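Calreticulin, putative (PDB 5HCF) is a calreticulin, probably an endoplasmic-reticulum chaperone that binds both glycans and peptide segments of its clients through a globular domain of legume-lectin fold. Local coordinates at residues A[31-36]-A[256-261]; A[211-216]-A[222-227]. All blocks are in the same frame, centred on the assembly; numbering follows the deposited sequence.

Contact 1 (A[31-36]-A[256-261]); sequences GKFYAD and KVMEDM
A chi1 of -172° sets Met258 CG opposite the backbone N and sends the side chain from helix 248-260 toward the loop of 31-36; the extended chi2 then brings SD up to the ring of Phe33, and the bend at chi3 only directs the terminal methyl. Phe33 holds its ring between its own backbone N and carbonyl carbon (chi1 73°), and the Phe33 and Met258 side chains cross at about a right angle. The closest approach is Met258 SD to Phe33 CD1, 3.7 Å. Measured to the centroid of the Phe33 ring, the same SD lies at 4.8 Å and 53° off the ring normal, an oblique Met-aromatic contact. A large polarisable sulfur on a flexible chain suits such a site, since it can fit a ring without requiring a flat stack. Lys32 adds its aliphatic part: the chain bends at chi3, and CE lies 4.2 Å from Met258 SD. No hydrogen bond spans the two segments.

In the fold, this is where the C-terminal helix rests on the loop between strands 26-29 and 42-45 of the lectin-type sandwich. Phe33, itself buried, also touches Ala254 and Leu255 of that helix and has a cation-pi contact with Lys76. The backbone N of Lys32 is hydrogen-bonded to Glu78 OE2, which helps place the loop.

Contact 2 (A[211-216]-A[222-227]); sequences VGIDVW and SIFKDI
Over one face of the Phe224 ring sits the CD1 methyl of Ile213, a CH-pi contact with CD1 4.0 Å from the ring centroid and 16° off the normal. The methyl is displaced toward the rim, which makes its nearest ring atom the attachment carbon: Ile213 CD1 to Phe224 CG is 3.8 Å. The two side chains slide past each other in opposite directions, each starting from its own strand. Extended through CG1 (chi2 164°), the isoleucine carries its terminal methyl across the gap, while the flat phenylalanine offers that methyl a broad surface.

A second apolar pair lies further along, where Val211 CG2 approaches Ile227 CG2 at 4.2 Å. Both branches stand anti to their backbone N, and the chains cross obliquely. Beta-branched residues suit these strand positions because they fill space close to the backbone. All four residues are buried, and no hydrogen bond joins the segments: their strands run antiparallel in direction but belong to different sheets, with the nearest CA pair, Val211 and Ile227, 8.8 Å apart. This is the face-to-face packing of a beta sandwich, as in legume lectins. Asp226 and Ile227 both face Glu6 in a G1 beta bulge, the positive phi of Asp226 (48°) marking the irregularity.

Around this core, strand 208-217 is hydrogen-bonded between strands 50-62 and 83-91. Across from it, Phe224 also packs on Leu45 of strand 42-45 and, with Ile227, on Phe73 of strand 69-76, while Phe8 touches both.

How the contacts relate
From the N terminus, the chain runs through strands 2-6, 15-16 and 26-29 before entering the loop holding 31-36, half of contact 1. Much of the sandwich follows before strand 208-217 supplies 211-216; a short connection then leads to 222-227, closing the small loop of contact 2. Only after helix 233-243 does helix 248-260 return to 31-36 and close the long loop of contact 1, within which contact 2 is wholly nested. Contact 2 joins the two sheets in the interior, whereas contact 1 ties the C-terminal helix to a peripheral loop. Their centres are 22 Å apart, yet they touch: Gly31 N packs against Ile223 CD1 at 3.6 Å.

Contact 1 (A[31-36]-A[256-261])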
loop_
_atom_site.group_PDB
_atom_site.type_symbol
_atom_site.label_atom_id
_atom_site.label_comp_id
_atom_site.label_asym_id
_atom_site.label_seq_id
_atom_site.Cartn_x
_atom_site.Cartn_y
_atom_site.Cartn_z
ATOM N N GLY A 31 18.719 -0.450 -7.604
ATOM C CA GLY A 31 18.243 -0.472 -8.979
ATOM C C GLY A 31 19.295 -0.085 -10.006
ATOM O O GLY A 31 20.431 0.218 -9.642
ATOM N N LYS A 32 18.924 -0.095 -11.287
ATOM C CA LYS A 32 19.844 0.313 -12.354
ATOM C C LYS A 32 20.262 1.777 -12.270
ATOM O O LYS A 32 21.409 2.114 -12.561
ATOM C CB LYS A 32 19.233 0.082 -13.736
ATOM C CG LYS A 32 18.873 -1.343 -14.078
ATOM C CD LYS A 32 18.599 -1.437 -15.571
ATOM C CE LYS A 32 17.480 -0.475 -15.958
ATOM N NZ LYS A 32 17.019 -0.648 -17.361
ATOM N N PHE A 33 19.331 2.643 -11.886
ATOM C CA PHE A 33 19.652 4.045 -11.640
ATOM C C PHE A 33 19.046 4.482 -10.312
ATOM O O PHE A 33 18.028 3.944 -9.881
ATOM C CB PHE A 33 19.140 4.932 -12.780
ATOM C CG PHE A 33 17.652 5.103 -12.788
ATOM C CD1 PHE A 33 16.833 4.126 -13.322
ATOM C CD2 PHE A 33 17.072 6.245 -12.263
ATOM C CE1 PHE A 33 15.465 4.279 -13.327
ATOM C CE2 PHE A 33 15.700 6.404 -12.268
ATOM C CZ PHE A 33 14.897 5.420 -12.801
ATOM N N TYR A 34 19.673 5.456 -9.663
ATOM C CA TYR A 34 19.269 5.837 -8.316
ATOM C C TYR A 34 19.719 7.250 -7.954
ATOM O O TYR A 34 20.739 7.735 -8.448
ATOM C CB TYR A 34 19.836 4.838 -7.306
ATOM C CG TYR A 34 21.267 4.463 -7.607
ATOM C CD1 TYR A 34 22.314 5.299 -7.239
ATOM C CD2 TYR A 34 21.573 3.286 -8.278
ATOM C CE1 TYR A 34 23.622 4.971 -7.519
ATOM C CE2 TYR A 34 22.885 2.950 -8.564
ATOM C CZ TYR A 34 23.904 3.797 -8.181
ATOM O OH TYR A 34 25.214 3.476 -8.457
ATOM N N ALA A 35 18.948 7.903 -7.089
ATOM C CA ALA A 35 19.318 9.211 -6.562
ATOM C C ALA A 35 20.540 9.108 -5.650
ATOM O O ALA A 35 21.396 9.993 -5.633
ATOM C CB ALA A 35 18.146 9.834 -5.816
ATOM N N ASP A 36 20.622 8.015 -4.899
ATOM C CA ASP A 36 21.719 7.812 -3.960
ATOM C C ASP A 36 21.982 6.317 -3.788
ATOM O O ASP A 36 21.061 5.548 -3.531
ATOM C CB ASP A 36 21.397 8.471 -2.616
ATOM C CG ASP A 36 22.531 8.353 -1.616
ATOM O OD1 ASP A 36 22.751 7.245 -1.082
ATOM O OD2 ASP A 36 23.204 9.375 -1.362
ATOM N N LYS A 256 17.449 10.957 -16.247
ATOM C CA LYS A 256 17.786 11.615 -17.504
ATOM C C LYS A 256 19.144 11.167 -18.011
ATOM O O LYS A 256 19.359 11.055 -19.216
ATOM C CB LYS A 256 17.775 13.138 -17.366
ATOM C CG LYS A 256 18.213 13.843 -18.652
ATOM C CD LYS A 256 18.031 15.352 -18.591
ATOM C CE LYS A 256 18.604 16.034 -19.836
ATOM N NZ LYS A 256 17.940 15.635 -21.110
ATOM N N VAL A 257 20.061 10.922 -17.084
ATOM C CA VAL A 257 21.388 10.459 -17.451
ATOM C C VAL A 257 21.316 9.097 -18.130
ATOM O O VAL A 257 21.931 8.886 -19.176
ATOM C CB VAL A 257 22.312 10.367 -16.229
ATOM C CG1 VAL A 257 23.567 9.579 -16.579
ATOM C CG2 VAL A 257 22.668 11.765 -15.730
ATOM N N MET A 258 20.564 8.176 -17.530
ATOM C CA MET A 258 20.335 6.866 -18.132
ATOM C C MET A 258 19.426 6.907 -19.372
ATOM O O MET A 258 19.123 5.870 -19.954
ATOM C CB MET A 258 19.719 5.915 -17.102
ATOM C CG MET A 258 19.621 4.469 -17.571
ATOM S SD MET A 258 18.377 3.518 -16.682
ATOM C CE MET A 258 16.933 3.919 -17.666
ATOM N N GLU A 259 18.990 8.093 -19.781
ATOM C CA GLU A 259 18.106 8.200 -20.942
ATOM C C GLU A 259 18.759 8.986 -22.072
ATOM O O GLU A 259 18.296 8.960 -23.214
ATOM C CB GLU A 259 16.772 8.842 -20.557
ATOM C CG GLU A 259 15.797 7.897 -19.877
ATOM C CD GLU A 259 14.442 8.536 -19.643
ATOM O OE1 GLU A 259 14.294 9.739 -19.945
ATOM O OE2 GLU A 259 13.519 7.829 -19.182
ATOM N N ASP A 260 19.842 9.681 -21.742
ATOM C CA ASP A 260 20.630 10.411 -22.726
ATOM C C ASP A 260 21.573 9.440 -23.420
ATOM O O ASP A 260 21.988 9.667 -24.557
ATOM C CB ASP A 260 21.379 11.565 -22.062
ATOM C CG ASP A 260 20.458 12.717 -21.716
ATOM O OD1 ASP A 260 19.285 12.669 -22.137
ATOM O OD2 ASP A 260 20.898 13.658 -21.022
ATOM N N MET A 261 21.901 8.360 -22.715
ATOM C CA MET A 261 22.694 7.266 -23.264
ATOM C C MET A 261 21.910 6.555 -24.361
ATOM O O MET A 261 22.483 5.870 -25.205
ATOM C CB MET A 261 23.088 6.269 -22.168
ATOM C CG MET A 261 24.135 6.784 -21.198
ATOM S SD MET A 261 24.592 5.586 -19.939
ATOM C CE MET A 261 25.451 6.645 -18.776
#

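Contact 2 (A[211-216]-A[222-227])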
loop_
_atom_site.group_PDB
_atom_site.type_symbol
_atom_site.label_atom_id
_atom_site.label_comp_id
_atom_site.label_asym_id
_atom_site.label_seq_id
_atom_site.Cartn_x
_atom_site.Cartn_y
_atom_site.Cartn_z
ATOM N N VAL A 211 2.836 -6.797 8.151
ATOM C CA VAL A 211 2.769 -6.201 6.825
ATOM C C VAL A 211 3.293 -7.240 5.842
ATOM O O VAL A 211 4.282 -7.920 6.116
ATOM C CB VAL A 211 3.584 -4.898 6.718
ATOM C CG1 VAL A 211 5.058 -5.168 6.960
ATOM C CG2 VAL A 211 3.385 -4.264 5.358
ATOM N N GLY A 212 2.636 -7.370 4.698
ATOM C CA GLY A 212 3.064 -8.335 3.705
ATOM C C GLY A 212 3.044 -7.793 2.296
ATOM O O GLY A 212 2.229 -6.935 1.957
ATOM N N ILE A 213 3.951 -8.302 1.470
ATOM C CA ILE A 213 3.948 -7.996 0.051
ATOM C C ILE A 213 3.553 -9.239 -0.720
ATOM O O ILE A 213 4.293 -10.221 -0.770
ATOM C CB ILE A 213 5.314 -7.484 -0.440
ATOM C CG1 ILE A 213 5.548 -6.056 0.055
ATOM C CG2 ILE A 213 5.380 -7.511 -1.951
ATOM C CD1 ILE A 213 6.987 -5.592 -0.042
ATOM N N ASP A 214 2.366 -9.186 -1.305
ATOM C CA ASP A 214 1.806 -10.302 -2.047
ATOM C C ASP A 214 1.412 -9.803 -3.430
ATOM O O ASP A 214 0.312 -9.276 -3.621
ATOM C CB ASP A 214 0.601 -10.883 -1.303
ATOM C CG ASP A 214 -0.264 -11.761 -2.182
ATOM O OD1 ASP A 214 0.291 -12.499 -3.024
ATOM O OD2 ASP A 214 -1.506 -11.686 -2.047
ATOM N N VAL A 215 2.318 -9.945 -4.394
ATOM C CA VAL A 215 2.070 -9.416 -5.733
ATOM C C VAL A 215 2.492 -10.383 -6.828
ATOM O O VAL A 215 3.327 -11.257 -6.613
ATOM C CB VAL A 215 2.805 -8.077 -5.969
ATOM C CG1 VAL A 215 2.370 -7.048 -4.954
ATOM C CG2 VAL A 215 4.311 -8.277 -5.923
ATOM N N TRP A 216 1.898 -10.212 -8.004
ATOM C CA TRP A 216 2.320 -10.907 -9.211
ATOM C C TRP A 216 2.990 -9.912 -10.147
ATOM O O TRP A 216 2.499 -8.799 -10.324
ATOM C CB TRP A 216 1.124 -11.580 -9.897
ATOM C CG TRP A 216 1.321 -11.843 -11.366
ATOM C CD1 TRP A 216 0.921 -11.051 -12.405
ATOM C CD2 TRP A 216 1.971 -12.975 -11.957
ATOM N NE1 TRP A 216 1.277 -11.620 -13.602
ATOM C CE2 TRP A 216 1.925 -12.802 -13.356
ATOM C CE3 TRP A 216 2.588 -14.119 -11.438
ATOM C CZ2 TRP A 216 2.470 -13.729 -14.242
ATOM C CZ3 TRP A 216 3.127 -15.037 -12.319
ATOM C CH2 TRP A 216 3.066 -14.837 -13.705
ATOM N N SER A 222 10.749 -4.156 -9.551
ATOM C CA SER A 222 10.183 -3.121 -8.681
ATOM C C SER A 222 10.942 -3.010 -7.359
ATOM O O SER A 222 11.471 -3.998 -6.853
ATOM C CB SER A 222 8.702 -3.395 -8.405
ATOM O OG SER A 222 7.915 -3.226 -9.575
ATOM N N ILE A 223 10.992 -1.803 -6.805
ATOM C CA ILE A 223 11.679 -1.578 -5.538
ATOM C C ILE A 223 10.766 -0.902 -4.514
ATOM O O ILE A 223 10.262 0.198 -4.742
ATOM C CB ILE A 223 12.946 -0.725 -5.736
ATOM C CG1 ILE A 223 13.870 -1.384 -6.764
ATOM C CG2 ILE A 223 13.671 -0.508 -4.400
ATOM C CD1 ILE A 223 15.124 -0.593 -7.043
ATOM N N PHE A 224 10.561 -1.568 -3.383
ATOM C CA PHE A 224 9.724 -1.039 -2.308
ATOM C C PHE A 224 10.574 -0.317 -1.272
ATOM O O PHE A 224 11.669 -0.771 -0.943
ATOM C CB PHE A 224 8.934 -2.163 -1.634
ATOM C CG PHE A 224 7.887 -2.791 -2.515
ATOM C CD1 PHE A 224 8.236 -3.723 -3.477
ATOM C CD2 PHE A 224 6.551 -2.451 -2.375
ATOM C CE1 PHE A 224 7.272 -4.303 -4.282
ATOM C CE2 PHE A 224 5.587 -3.025 -3.175
ATOM C CZ PHE A 224 5.946 -3.951 -4.129
ATOM N N LYS A 225 10.079 0.809 -0.766
ATOM C CA LYS A 225 10.781 1.538 0.289
ATOM C C LYS A 225 9.851 2.174 1.322
ATOM O O LYS A 225 8.673 2.421 1.053
ATOM C CB LYS A 225 11.669 2.631 -0.311
ATOM C CG LYS A 225 12.959 2.134 -0.933
ATOM C CD LYS A 225 13.718 3.275 -1.601
ATOM C CE LYS A 225 14.098 4.360 -0.605
ATOM N NZ LYS A 225 14.820 3.800 0.562
ATOM N N ASP A 226 10.411 2.433 2.500
ATOM C CA ASP A 226 9.796 3.263 3.527
ATOM C C ASP A 226 8.334 2.933 3.825
ATOM O O ASP A 226 7.446 3.770 3.633
ATOM C CB ASP A 226 9.914 4.735 3.128
ATOM C CG ASP A 226 11.357 5.185 2.992
ATOM O OD1 ASP A 226 12.064 5.257 4.020
ATOM O OD2 ASP A 226 11.788 5.462 1.852
ATOM N N ILE A 227 8.086 1.715 4.298
ATOM C CA ILE A 227 6.766 1.363 4.802
ATOM C C ILE A 227 6.576 1.976 6.186
ATOM O O ILE A 227 7.118 1.483 7.174
ATOM C CB ILE A 227 6.563 -0.159 4.863
ATOM C CG1 ILE A 227 6.732 -0.760 3.467
ATOM C CG2 ILE A 227 5.188 -0.497 5.428
ATOM C CD1 ILE A 227 6.647 -2.265 3.431
#